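Local atomic coordinates of uncharacterized protein (Actinomyces odontolyticus, PDB entry 4MJG), a protein that is of unknown function and belongs to the DUF4853 family, and is probably made as a lipoprotein. Residues V52-T57 against Q61-V66. Sequence-based numbering, arbitrary orientation.
With SO4 (sulfate ion), chain C.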
loop_
_atom_site.group_PDB
_atom_site.type_symbol
_atom_site.label_atom_id
_atom_site.label_comp_id
_atom_site.label_asym_id
_atom_site.label_seq_id
_atom_site.Cartn_x
_atom_site.Cartn_y
_atom_site.Cartn_z
ATOM N N VAL A 52 -10.830 -5.856 2.103
ATOM C CA VAL A 52 -10.465 -7.251 1.899
ATOM C C VAL A 52 -11.286 -7.784 0.736
ATOM O O VAL A 52 -12.420 -7.349 0.524
ATOM C CB VAL A 52 -10.744 -8.070 3.170
ATOM C CG1 VAL A 52 -10.437 -9.545 2.958
ATOM C CG2 VAL A 52 -9.938 -7.519 4.336
ATOM N N GLN A 53 -10.714 -8.710 -0.028
ATOM C CA GLN A 53 -11.473 -9.391 -1.074
ATOM C C GLN A 53 -11.071 -10.854 -1.186
ATOM O O GLN A 53 -9.975 -11.240 -0.789
ATOM C CB GLN A 53 -11.328 -8.674 -2.420
ATOM C CG GLN A 53 -9.919 -8.623 -2.970
ATOM C CD GLN A 53 -9.854 -7.966 -4.339
ATOM O OE1 GLN A 53 -10.461 -6.919 -4.568
ATOM N NE2 GLN A 53 -9.099 -8.568 -5.252
ATOM N N VAL A 54 -11.978 -11.655 -1.733
ATOM C CA VAL A 54 -11.771 -13.090 -1.896
ATOM C C VAL A 54 -10.659 -13.318 -2.913
ATOM O O VAL A 54 -10.424 -12.480 -3.781
ATOM C CB VAL A 54 -13.068 -13.785 -2.375
ATOM C CG1 VAL A 54 -12.866 -15.288 -2.528
ATOM C CG2 VAL A 54 -14.207 -13.501 -1.405
ATOM N N CYS A 55 -9.961 -14.441 -2.783
ATOM C CA CYS A 55 -8.945 -14.844 -3.758
ATOM C C CYS A 55 -8.734 -16.350 -3.723
ATOM O O CYS A 55 -9.306 -17.053 -2.886
ATOM C CB CYS A 55 -7.607 -14.137 -3.498
ATOM S SG CYS A 55 -6.983 -14.326 -1.815
ATOM N N GLY A 56 -7.912 -16.831 -4.649
ATOM C CA GLY A 56 -7.565 -18.237 -4.713
ATOM C C GLY A 56 -8.691 -19.070 -5.278
ATOM O O GLY A 56 -9.806 -18.584 -5.494
ATOM N N THR A 57 -8.389 -20.342 -5.508
ATOM C CA THR A 57 -9.345 -21.274 -6.083
ATOM C C THR A 57 -9.152 -22.649 -5.446
ATOM O O THR A 57 -8.030 -23.027 -5.114
ATOM C CB THR A 57 -9.195 -21.336 -7.624
ATOM O OG1 THR A 57 -10.040 -22.359 -8.161
ATOM C CG2 THR A 57 -7.743 -21.602 -8.034
ATOM N N GLN A 61 -8.223 -21.360 -1.604
ATOM C CA GLN A 61 -9.088 -20.191 -1.440
ATOM C C GLN A 61 -8.753 -19.474 -0.148
ATOM O O GLN A 61 -8.427 -20.111 0.858
ATOM C CB GLN A 61 -10.566 -20.583 -1.405
ATOM C CG GLN A 61 -11.224 -20.705 -2.763
ATOM C CD GLN A 61 -12.621 -21.292 -2.665
ATOM O OE1 GLN A 61 -13.615 -20.589 -2.848
ATOM N NE2 GLN A 61 -12.701 -22.585 -2.362
ATOM N N GLY A 62 -8.857 -18.150 -0.170
ATOM C CA GLY A 62 -8.582 -17.355 1.012
ATOM C C GLY A 62 -8.980 -15.905 0.847
ATOM O O GLY A 62 -9.997 -15.595 0.223
ATOM N N TYR A 63 -8.181 -15.019 1.428
ATOM C CA TYR A 63 -8.472 -13.600 1.433
ATOM C C TYR A 63 -7.222 -12.779 1.156
ATOM O O TYR A 63 -6.108 -13.158 1.531
ATOM C CB TYR A 63 -9.060 -13.182 2.774
ATOM C CG TYR A 63 -10.477 -13.641 2.999
ATOM C CD1 TYR A 63 -11.529 -13.074 2.291
ATOM C CD2 TYR A 63 -10.770 -14.624 3.934
ATOM C CE1 TYR A 63 -12.838 -13.481 2.503
ATOM C CE2 TYR A 63 -12.073 -15.035 4.154
ATOM C CZ TYR A 63 -13.103 -14.460 3.435
ATOM O OH TYR A 63 -14.402 -14.855 3.647
ATOM N N ARG A 64 -7.441 -11.641 0.509
ATOM C CA ARG A 64 -6.392 -10.728 0.109
ATOM C C ARG A 64 -6.701 -9.380 0.739
ATOM O O ARG A 64 -7.865 -9.023 0.884
ATOM C CB ARG A 64 -6.422 -10.594 -1.409
ATOM C CG ARG A 64 -5.274 -9.813 -2.000
ATOM C CD ARG A 64 -5.506 -9.535 -3.478
ATOM N NE ARG A 64 -5.805 -10.743 -4.245
ATOM C CZ ARG A 64 -4.917 -11.680 -4.575
ATOM N NH1 ARG A 64 -3.643 -11.592 -4.193
ATOM N NH2 ARG A 64 -5.313 -12.733 -5.279
ATOM N N VAL A 65 -5.673 -8.622 1.097
ATOM C CA VAL A 65 -5.894 -7.294 1.669
ATOM C C VAL A 65 -5.240 -6.191 0.827
ATOM O O VAL A 65 -4.014 -6.148 0.651
ATOM C CB VAL A 65 -5.476 -7.213 3.161
ATOM C CG1 VAL A 65 -4.009 -7.561 3.368
ATOM C CG2 VAL A 65 -5.784 -5.838 3.731
ATOM N N VAL A 66 -6.094 -5.322 0.289
ATOM C CA VAL A 66 -5.668 -4.089 -0.352
ATOM C C VAL A 66 -5.587 -3.040 0.748
ATOM O O VAL A 66 -6.562 -2.822 1.469
ATOM C CB VAL A 66 -6.682 -3.629 -1.424
ATOM C CG1 VAL A 66 -6.304 -2.264 -1.979
ATOM C CG2 VAL A 66 -6.792 -4.661 -2.542
HETATM S S SO4 C . -1.494 -14.475 -5.126
HETATM O O1 SO4 C . -1.074 -14.830 -3.749
HETATM O O2 SO4 C . -1.155 -13.066 -5.434
HETATM O O3 SO4 C . -0.780 -15.350 -6.083
HETATM O O4 SO4 C . -2.953 -14.687 -5.255
#
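Q53 and R64 pair through their backbones at the end of a beta hairpin, where strand 44-55 turns back into strand 62-73. The two are adjacent, antiparallel strands inside the sheet of this DUF4853 protein. Four backbone hydrogen bonds join the segments. Q53 N gives to R64 O, and R64 N returns to Q53 O at 2.9 Å. Two residues nearer the turn, C55 and G62 exchange a second pair, with G62 N 3.0 Å from C55 O. CA-H...O contacts run beside these bonds, such as V52 CA to R64 O at 3.3 Å.

Apolar contacts gather round the Y63 ring. CG1 of V52 stands anti to its own N (chi1 177°) and comes within 3.8 Å of Y63 CD1, the two side chains crossing nearly at right angles. V54 CG2 meets the same ring at CE1. The ring is also held at its far end, where Y63 OH hydrogen-bonds to P142 and D145.

One face of the sheet carries Q53, C55 and R64. C55 SG forms a disulfide with C136, which ties the hairpin to the chain just past strand 127-133. The same SG lies over one face of the R64 guanidinium, offset toward its rim. The Q53 amide runs alongside R64, its plane turned 80° from the guanidinium.

R64 reaches a sulfate, probably from the crystallisation liquor, which C136 N and R15 also bind. R64 NH1 also hydrogen-bonds to S134 O. With an alanine here, the sulfate is likely to lose two of its donors, and S134 O its NH1 partner. The sulfate meets the guanidinium edge-on: R64 NH2 donates a hydrogen bond to O4 and NH1 donates one to O2, each 3.1 Å long.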